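Peptidoglycan D,D-transpeptidase PbpA (Mycobacterium tuberculosis, PDB 3UPO) probably cross-links peptidoglycan of the cell wall as a D,D-transpeptidase and helps to regulate cell length, and here holds ring-opened penicillin G in its active site. Local coordinates at residues A[195-200]-A[247-252]; A[256-261]-A[306-311]; A[375-380]-A[393-398]. All coordinates share one frame; numbering follows the deposited sequence.

Contact 1: A[195-200]-A[247-252]. With PNM (open form - penicillin g), chain C.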
# COMPACT_ATOMS: atom_id res chain seq x y z
N PHE A 195 -9.48 -9.73 -2.56
CA PHE A 195 -8.91 -10.74 -3.44
C PHE A 195 -9.95 -11.33 -4.41
O PHE A 195 -9.62 -12.04 -5.37
CB PHE A 195 -8.25 -11.84 -2.60
CG PHE A 195 -7.29 -12.71 -3.36
CD1 PHE A 195 -6.03 -12.24 -3.73
CD2 PHE A 195 -7.64 -14.02 -3.69
CE1 PHE A 195 -5.13 -13.05 -4.43
CE2 PHE A 195 -6.75 -14.85 -4.37
CZ PHE A 195 -5.48 -14.36 -4.74
N LYS A 196 -11.22 -11.03 -4.16
CA LYS A 196 -12.28 -11.38 -5.10
C LYS A 196 -12.01 -10.75 -6.46
O LYS A 196 -12.50 -11.22 -7.48
CB LYS A 196 -13.67 -11.01 -4.55
CG LYS A 196 -14.08 -11.92 -3.39
CD LYS A 196 -15.37 -11.45 -2.76
CE LYS A 196 -15.84 -12.45 -1.71
NZ LYS A 196 -16.90 -11.91 -0.81
N VAL A 197 -11.19 -9.70 -6.48
CA VAL A 197 -10.79 -9.08 -7.74
C VAL A 197 -9.97 -10.07 -8.56
O VAL A 197 -10.19 -10.21 -9.77
CB VAL A 197 -10.02 -7.75 -7.50
CG1 VAL A 197 -9.50 -7.16 -8.81
CG2 VAL A 197 -10.95 -6.75 -6.84
N ILE A 198 -9.07 -10.80 -7.88
CA ILE A 198 -8.20 -11.79 -8.51
C ILE A 198 -8.94 -13.06 -8.90
O ILE A 198 -8.68 -13.61 -9.97
CB ILE A 198 -6.99 -12.17 -7.60
CG1 ILE A 198 -6.21 -10.91 -7.20
CG2 ILE A 198 -6.08 -13.22 -8.28
CD1 ILE A 198 -5.68 -10.12 -8.36
N THR A 199 -9.83 -13.52 -8.03
CA THR A 199 -10.69 -14.67 -8.32
C THR A 199 -11.60 -14.39 -9.52
O THR A 199 -11.72 -15.22 -10.43
CB THR A 199 -11.53 -15.02 -7.08
OG1 THR A 199 -10.64 -15.20 -5.97
CG2 THR A 199 -12.35 -16.29 -7.31
N THR A 200 -12.20 -13.21 -9.54
CA THR A 200 -13.07 -12.84 -10.66
C THR A 200 -12.28 -12.75 -11.96
O THR A 200 -12.72 -13.25 -12.99
CB THR A 200 -13.78 -11.51 -10.38
OG1 THR A 200 -14.50 -11.63 -9.15
CG2 THR A 200 -14.74 -11.15 -11.50
N GLU A 247 -23.62 -9.76 -9.29
CA GLU A 247 -24.37 -9.46 -8.09
C GLU A 247 -23.63 -9.98 -6.85
O GLU A 247 -23.62 -9.34 -5.82
CB GLU A 247 -25.79 -10.04 -8.17
CG GLU A 247 -26.79 -9.32 -7.31
CD GLU A 247 -28.13 -10.07 -7.16
OE1 GLU A 247 -28.50 -10.89 -8.02
OE2 GLU A 247 -28.81 -9.84 -6.15
N ALA A 248 -23.04 -11.16 -6.97
CA ALA A 248 -22.21 -11.70 -5.92
C ALA A 248 -21.03 -10.75 -5.61
O ALA A 248 -20.71 -10.54 -4.45
CB ALA A 248 -21.71 -13.08 -6.28
N PHE A 249 -20.41 -10.20 -6.65
CA PHE A 249 -19.24 -9.33 -6.51
C PHE A 249 -19.58 -8.00 -5.82
O PHE A 249 -18.89 -7.59 -4.90
CB PHE A 249 -18.56 -9.08 -7.87
CG PHE A 249 -17.33 -8.19 -7.79
CD1 PHE A 249 -16.05 -8.74 -7.89
CD2 PHE A 249 -17.45 -6.80 -7.64
CE1 PHE A 249 -14.91 -7.92 -7.83
CE2 PHE A 249 -16.33 -5.99 -7.56
CZ PHE A 249 -15.06 -6.54 -7.67
N VAL A 250 -20.65 -7.34 -6.26
CA VAL A 250 -21.00 -6.04 -5.70
C VAL A 250 -21.52 -6.12 -4.26
O VAL A 250 -21.31 -5.20 -3.48
CB VAL A 250 -21.90 -5.19 -6.64
CG1 VAL A 250 -21.27 -5.12 -8.02
CG2 VAL A 250 -23.34 -5.73 -6.70
N LYS A 251 -22.17 -7.24 -3.92
CA LYS A 251 -22.62 -7.50 -2.56
C LYS A 251 -21.53 -8.17 -1.69
O LYS A 251 -21.63 -8.18 -0.46
CB LYS A 251 -23.92 -8.30 -2.54
CG LYS A 251 -25.08 -7.56 -3.20
CD LYS A 251 -26.44 -8.05 -2.73
CE LYS A 251 -27.01 -9.12 -3.62
NZ LYS A 251 -28.51 -9.04 -3.63
N SER A 252 -20.50 -8.70 -2.35
CA SER A 252 -19.39 -9.43 -1.71
C SER A 252 -19.89 -10.63 -0.92
O SER A 252 -19.60 -10.76 0.30
CB SER A 252 -18.53 -8.50 -0.81
OG SER A 252 -17.24 -9.07 -0.62
O8 PNM C . -13.67 -9.72 3.04
C7 PNM C . -14.46 -10.50 2.50
N4 PNM C . -16.43 -9.08 2.32
C3 PNM C . -16.52 -8.03 3.31
C11 PNM C . -16.30 -6.69 2.69
O13 PNM C . -15.78 -5.80 3.39
O12 PNM C . -16.62 -6.54 1.49
C2 PNM C . -17.88 -8.23 4.00
C10 PNM C . -17.87 -7.72 5.44
C9 PNM C . -19.05 -7.58 3.26
S1 PNM C . -18.09 -9.99 4.03
C5 PNM C . -16.86 -10.37 2.80
C6 PNM C . -15.61 -11.12 3.28
N14 PNM C . -15.30 -11.00 4.69
C15 PNM C . -15.98 -11.70 5.77
O16 PNM C . -16.46 -12.94 5.30
C17 PNM C . -15.06 -11.84 7.00
C18 PNM C . -14.75 -13.29 7.27
C19 PNM C . -15.49 -13.99 8.23
C20 PNM C . -15.19 -15.35 8.45
C21 PNM C . -14.18 -16.00 7.74
C22 PNM C . -13.45 -15.30 6.78
C23 PNM C . -13.73 -13.94 6.55
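Lys196 and Phe249 lie where the helical segments 196-200 and 247-251 come nearest, with their CA atoms 7.4 Å apart. The two run almost antiparallel, at 168°, and their axes stay 11.4 Å from each other, so side chains have to bridge the distance. Phe249 does so with its CG anti to the backbone N (chi1 -180°), which carries the ring across to segment 195-200, which it meets with its edge. Near the plane of that ring lie Thr200 OG1, 3.5 Å from Phe249 CD1, the carbonyl O of Lys196, and Val197 CG2, 4.2 Å from Phe249 CZ. The Thr200 hydroxyl is already tied to its own helix, donating to Lys196 O at 2.6 Å. Thr200 N reaches the same oxygen from the other face of the carbonyl plane, so Lys196 O is gripped twice. Past the Phe249 ring, the extended Lys196 chain brings NZ to Ser252 OG at 2.9 Å. Ser252 sits just past the helix end, where its positive phi closes a Schellman motif. Asn254 OD1 is a second partner of Lys196 NZ, and Lys395 NZ also bonds to Ser252 OG. With Ser193, probably the acylated nucleophile, Lys196 belongs to what looks like the SxxK motif of penicillin-binding proteins, and Ser252 and Asn254 to the SxN motif. The former lactam nitrogen of the ligand, PNM N4, donates to Ser252 OG at 3.0 Å, so the hydroxyl lies where a proton could pass to the leaving nitrogen, as proposed for relatives.

Contact 2: A[256-261]-A[306-311]. With PNM (open form - penicillin g), chain C.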
# COMPACT_ATOMS: atom_id res chain seq x y z
N ALA A 256 -20.59 -17.80 -3.01
CA ALA A 256 -20.51 -17.71 -4.47
C ALA A 256 -19.06 -17.72 -4.96
O ALA A 256 -18.74 -18.41 -5.95
CB ALA A 256 -21.23 -16.46 -4.97
N PHE A 257 -18.19 -16.99 -4.27
CA PHE A 257 -16.79 -16.89 -4.69
C PHE A 257 -15.99 -18.12 -4.32
O PHE A 257 -15.10 -18.51 -5.06
CB PHE A 257 -16.14 -15.57 -4.24
CG PHE A 257 -16.55 -14.41 -5.10
CD1 PHE A 257 -15.82 -14.10 -6.24
CD2 PHE A 257 -17.69 -13.68 -4.80
CE1 PHE A 257 -16.22 -13.05 -7.08
CE2 PHE A 257 -18.09 -12.63 -5.63
CZ PHE A 257 -17.34 -12.32 -6.77
N VAL A 258 -16.37 -18.77 -3.23
CA VAL A 258 -15.85 -20.09 -2.88
C VAL A 258 -16.15 -21.10 -4.00
O VAL A 258 -15.26 -21.78 -4.50
CB VAL A 258 -16.43 -20.58 -1.53
CG1 VAL A 258 -16.09 -22.06 -1.27
CG2 VAL A 258 -15.96 -19.68 -0.39
N GLN A 259 -17.43 -21.18 -4.36
CA GLN A 259 -17.90 -22.03 -5.44
C GLN A 259 -17.21 -21.70 -6.78
O GLN A 259 -16.81 -22.61 -7.49
CB GLN A 259 -19.41 -21.89 -5.59
CG GLN A 259 -20.02 -22.89 -6.55
CD GLN A 259 -21.47 -22.60 -6.84
OE1 GLN A 259 -21.83 -21.49 -7.23
NE2 GLN A 259 -22.32 -23.60 -6.67
N LEU A 260 -17.07 -20.40 -7.08
CA LEU A 260 -16.44 -19.91 -8.30
C LEU A 260 -14.96 -20.25 -8.33
O LEU A 260 -14.44 -20.68 -9.36
CB LEU A 260 -16.60 -18.38 -8.43
CG LEU A 260 -16.00 -17.67 -9.66
CD1 LEU A 260 -16.74 -18.07 -10.91
CD2 LEU A 260 -16.02 -16.15 -9.52
N GLY A 261 -14.29 -20.03 -7.19
CA GLY A 261 -12.87 -20.30 -7.06
C GLY A 261 -12.57 -21.76 -7.28
O GLY A 261 -11.63 -22.10 -8.00
N THR A 306 -8.77 -19.54 -0.19
CA THR A 306 -7.91 -18.66 -0.99
C THR A 306 -8.76 -17.71 -1.83
O THR A 306 -8.40 -16.54 -2.01
CB THR A 306 -6.95 -19.50 -1.91
OG1 THR A 306 -6.10 -20.32 -1.10
CG2 THR A 306 -6.08 -18.63 -2.78
N SER A 307 -9.89 -18.24 -2.31
CA SER A 307 -10.79 -17.54 -3.23
C SER A 307 -11.40 -16.30 -2.63
O SER A 307 -11.78 -15.38 -3.34
CB SER A 307 -11.90 -18.49 -3.74
OG SER A 307 -11.33 -19.56 -4.50
N ILE A 308 -11.50 -16.27 -1.31
CA ILE A 308 -11.99 -15.07 -0.63
C ILE A 308 -10.88 -14.37 0.15
O ILE A 308 -11.14 -13.63 1.08
CB ILE A 308 -13.24 -15.37 0.26
CG1 ILE A 308 -12.89 -16.32 1.40
CG2 ILE A 308 -14.39 -15.87 -0.64
CD1 ILE A 308 -14.07 -16.68 2.32
N GLY A 309 -9.63 -14.61 -0.27
CA GLY A 309 -8.46 -13.91 0.27
C GLY A 309 -8.09 -14.31 1.69
O GLY A 309 -7.61 -13.49 2.47
N GLN A 310 -8.32 -15.57 2.01
CA GLN A 310 -7.94 -16.10 3.31
C GLN A 310 -6.89 -17.21 3.14
O GLN A 310 -6.05 -17.12 2.25
CB GLN A 310 -9.17 -16.55 4.10
CG GLN A 310 -10.21 -15.46 4.30
CD GLN A 310 -9.87 -14.45 5.40
OE1 GLN A 310 -10.60 -13.48 5.57
NE2 GLN A 310 -8.77 -14.66 6.13
N LYS A 311 -6.92 -18.23 4.00
CA LYS A 311 -5.88 -19.26 4.04
C LYS A 311 -4.46 -18.64 4.13
O LYS A 311 -4.10 -18.08 5.15
CB LYS A 311 -6.01 -20.24 2.87
CG LYS A 311 -5.15 -21.49 2.97
CD LYS A 311 -5.23 -22.13 4.37
CE LYS A 311 -4.71 -23.53 4.38
NZ LYS A 311 -5.17 -24.25 5.60
O8 PNM C . -13.67 -9.72 3.04
C7 PNM C . -14.46 -10.50 2.50
N4 PNM C . -16.43 -9.08 2.32
C3 PNM C . -16.52 -8.03 3.31
C11 PNM C . -16.30 -6.69 2.69
O13 PNM C . -15.78 -5.80 3.39
O12 PNM C . -16.62 -6.54 1.49
C2 PNM C . -17.88 -8.23 4.00
C10 PNM C . -17.87 -7.72 5.44
C9 PNM C . -19.05 -7.58 3.26
S1 PNM C . -18.09 -9.99 4.03
C5 PNM C . -16.86 -10.37 2.80
C6 PNM C . -15.61 -11.12 3.28
N14 PNM C . -15.30 -11.00 4.69
C15 PNM C . -15.98 -11.70 5.77
O16 PNM C . -16.46 -12.94 5.30
C17 PNM C . -15.06 -11.84 7.00
C18 PNM C . -14.75 -13.29 7.27
C19 PNM C . -15.49 -13.99 8.23
C20 PNM C . -15.19 -15.35 8.45
C21 PNM C . -14.18 -16.00 7.74
C22 PNM C . -13.45 -15.30 6.78
C23 PNM C . -13.73 -13.94 6.55
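Ile308 lays its CG2 methyl against helix 254-264, between two consecutive residues, Phe257 and Val258: Phe257 CB is 4.0 Å from Ile308 CG2, and Val258 CG2 is 4.1 Å from the same methyl. The first torsion explains the choice of branch. With chi1 at 64°, CG1 sits between the backbone N and the carbonyl carbon, and CG2 is left to face the helix, its line crossing that of Val258 at a slant. Phe257 takes part through its base; its CB starts toward Ser307 and Ile308, but the ring swings off to pack among Lys196, Thr200 and Phe249. Ser307 comes closer still to the helix backbone. Its CB rests 3.5 Å from Phe257 O, and Ser307 OG approaches Gly261 CA to 3.1 Å, a tight fit made possible because Gly261 carries no side chain. That hydroxyl is hydrogen-bonded to Leu303 O in helix 300-306, four residues earlier, so against Gly261 it serves as bulk.

The chain at Ser307 and Ile308 forms the middle of a type I turn from Thr306 to Gly309, where helix 300-306 ends in a Schellman motif: Gly309, with positive phi, is the C-prime residue, and Gly309 N bonds to Thr306 O at 2.9 Å. In the transpeptidase domain the turn lies between helix 254-264 and Ser193, the probable nucleophile. Gly309 is backbone-bonded to Gly192, the residue before Ser193. Ser307 O receives the hydroxyl of Thr199. Beyond the turn, Gln310 bends at chi2 (-78°) and brings OE1 to 3.3 Å from PNM C23, at the edge of the phenyl ring of the penicillin side chain, while Gln310 NE2 is held by Glu400 O.

Contact 3: A[375-380]-A[393-398]. With PNM (open form - penicillin g), chain C.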
# COMPACT_ATOMS: atom_id res chain seq x y z
N VAL A 375 -17.01 -0.34 -9.88
CA VAL A 375 -17.94 0.79 -9.76
C VAL A 375 -19.24 0.36 -9.04
O VAL A 375 -19.74 1.07 -8.16
CB VAL A 375 -18.26 1.42 -11.15
CG1 VAL A 375 -19.48 2.36 -11.09
CG2 VAL A 375 -17.04 2.16 -11.68
N GLY A 376 -19.76 -0.82 -9.41
CA GLY A 376 -20.96 -1.38 -8.78
C GLY A 376 -20.77 -1.68 -7.30
O GLY A 376 -21.65 -1.42 -6.50
N ALA A 377 -19.61 -2.23 -6.94
CA ALA A 377 -19.31 -2.56 -5.55
C ALA A 377 -19.11 -1.32 -4.69
O ALA A 377 -19.43 -1.35 -3.50
CB ALA A 377 -18.10 -3.47 -5.45
N GLU A 378 -18.60 -0.24 -5.29
CA GLU A 378 -18.55 1.09 -4.65
C GLU A 378 -19.94 1.67 -4.32
O GLU A 378 -20.12 2.25 -3.25
CB GLU A 378 -17.78 2.11 -5.51
CG GLU A 378 -17.84 3.57 -4.99
CD GLU A 378 -17.09 3.80 -3.63
OE1 GLU A 378 -16.50 2.85 -3.08
OE2 GLU A 378 -17.08 4.94 -3.13
N LYS A 379 -20.89 1.55 -5.26
CA LYS A 379 -22.24 2.07 -5.05
C LYS A 379 -22.99 1.29 -3.96
O LYS A 379 -23.81 1.84 -3.25
CB LYS A 379 -23.04 2.07 -6.36
CG LYS A 379 -22.47 2.98 -7.43
CD LYS A 379 -23.21 2.83 -8.73
CE LYS A 379 -22.89 3.96 -9.72
NZ LYS A 379 -23.27 5.30 -9.18
N VAL A 380 -22.68 -0.00 -3.85
CA VAL A 380 -23.26 -0.86 -2.83
C VAL A 380 -22.70 -0.53 -1.44
O VAL A 380 -23.46 -0.29 -0.51
CB VAL A 380 -23.11 -2.37 -3.20
CG1 VAL A 380 -23.42 -3.27 -2.02
CG2 VAL A 380 -24.01 -2.72 -4.38
N ALA A 393 -14.28 3.45 -8.40
CA ALA A 393 -14.33 1.99 -8.50
C ALA A 393 -13.56 1.44 -7.34
O ALA A 393 -12.46 1.92 -7.06
CB ALA A 393 -13.69 1.51 -9.78
N SER A 394 -14.11 0.44 -6.66
CA SER A 394 -13.49 -0.04 -5.44
C SER A 394 -13.84 -1.47 -5.15
O SER A 394 -14.67 -2.06 -5.83
CB SER A 394 -13.90 0.84 -4.25
OG SER A 394 -15.26 0.63 -3.89
N LYS A 395 -13.17 -2.01 -4.14
CA LYS A 395 -13.57 -3.27 -3.52
C LYS A 395 -13.16 -3.22 -2.06
O LYS A 395 -11.99 -2.95 -1.74
CB LYS A 395 -12.95 -4.48 -4.23
CG LYS A 395 -13.42 -5.83 -3.66
CD LYS A 395 -14.95 -6.01 -3.81
CE LYS A 395 -15.48 -7.25 -3.14
NZ LYS A 395 -15.78 -7.03 -1.70
N THR A 396 -14.13 -3.45 -1.17
CA THR A 396 -13.88 -3.54 0.28
C THR A 396 -13.44 -4.94 0.67
O THR A 396 -13.60 -5.90 -0.10
CB THR A 396 -15.13 -3.19 1.13
OG1 THR A 396 -16.21 -4.06 0.77
CG2 THR A 396 -15.53 -1.74 0.94
N GLY A 397 -12.90 -5.07 1.88
CA GLY A 397 -12.55 -6.37 2.42
C GLY A 397 -12.45 -6.30 3.93
O GLY A 397 -12.12 -5.26 4.49
N THR A 398 -12.77 -7.41 4.57
CA THR A 398 -12.53 -7.57 5.99
C THR A 398 -12.00 -8.98 6.21
O THR A 398 -12.67 -9.97 5.93
CB THR A 398 -13.74 -7.10 6.93
OG1 THR A 398 -14.14 -8.13 7.84
CG2 THR A 398 -14.93 -6.65 6.15
O8 PNM C . -13.67 -9.72 3.04
C7 PNM C . -14.46 -10.50 2.50
N4 PNM C . -16.43 -9.08 2.32
C3 PNM C . -16.52 -8.03 3.31
C11 PNM C . -16.30 -6.69 2.69
O13 PNM C . -15.78 -5.80 3.39
O12 PNM C . -16.62 -6.54 1.49
C2 PNM C . -17.88 -8.23 4.00
C10 PNM C . -17.87 -7.72 5.44
C9 PNM C . -19.05 -7.58 3.26
S1 PNM C . -18.09 -9.99 4.03
C5 PNM C . -16.86 -10.37 2.80
C6 PNM C . -15.61 -11.12 3.28
N14 PNM C . -15.30 -11.00 4.69
C15 PNM C . -15.98 -11.70 5.77
O16 PNM C . -16.46 -12.94 5.30
C17 PNM C . -15.06 -11.84 7.00
C18 PNM C . -14.75 -13.29 7.27
C19 PNM C . -15.49 -13.99 8.23
C20 PNM C . -15.19 -15.35 8.45
C21 PNM C . -14.18 -16.00 7.74
C22 PNM C . -13.45 -15.30 6.78
C23 PNM C . -13.73 -13.94 6.55
O HOH W 1 -16.45 -1.43 -2.52
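Two torsions bring Glu378 and Ser394 together: the Glu378 chain folds at chi2 (67°), turning its carboxylate toward the Ser394 hydroxyl, while Ser394 holds OG between its backbone N and carbonyl carbon (chi1 71°), pointing at the helix. Ser394 OG donates to Glu378 OE1 at 2.7 Å, reaching it on the anti side and somewhat out of the carboxylate plane. A water donates in turn to Ser394 OG at 2.7 Å and, weakly, to Ala377 O, so the buried hydroxyl both gives and accepts. Tyr414 OH also bonds to Glu378 OE1, and Arg451 makes a salt bridge with OE2; fixed from both oxygens, the carboxylate probably keeps its negative charge.

Helix 364-380 passes over strand 393-399 at 62°, the two local axes 5.7 Å apart, so near that alanines and a serine line much of the interface, with Val375 at one end. Val375 CG2 touches Ala393 CB at 3.9 Å, and Ala377 CB rests 3.7 Å from Ser394 O. Strand 393-399 is an outermost strand of the five-stranded antiparallel sheet of the transpeptidase domain, and one edge is hydrogen-bonded to strand 411-418. Lys395, Thr396 and Gly397 match the KTG motif of this family, and Lys395 NZ, bonded to Ser252, also donates to Thr396 O.

Farther along, the strand holds the penicillin. Thr396 OG1 donates to the ligand carboxylate oxygen PNM O12 at 2.6 Å, and Thr398 N donates to PNM O8 at 2.9 Å. O8 is the oxygen of the former lactam carbonyl; with Ser193 N also bonded to the ligand, Thr398 N probably forms part of the oxyanion hole. PNM N14 returns a bond to Thr398 O at 3.1 Å. The opened antibiotic therefore pairs with the strand's other edge much as a peptide substrate probably would.

All three contacts are buried in the transpeptidase domain and border the same penicillin, but they differ in what they join. Contacts 1 and 2 are neighbours, 9 Å between centres, on the helical side; helices 245-251 and 254-264 follow each other in the chain, and Thr200 OG1 and Ala248 pack on the Phe257 ring. Contact 3 joins that side to the sheet: Val250 touches Ala377 and Val380, and a lysine-serine bond links contacts 1 and 3. The chemistry shifts accordingly. Contact 2 is van der Waals packing of methyls and a serine on a helix, contact 1 adds a lysine-serine bond beside an aromatic ring, and contact 3 combines a charged carboxylate network with backbone pairing to the ligand.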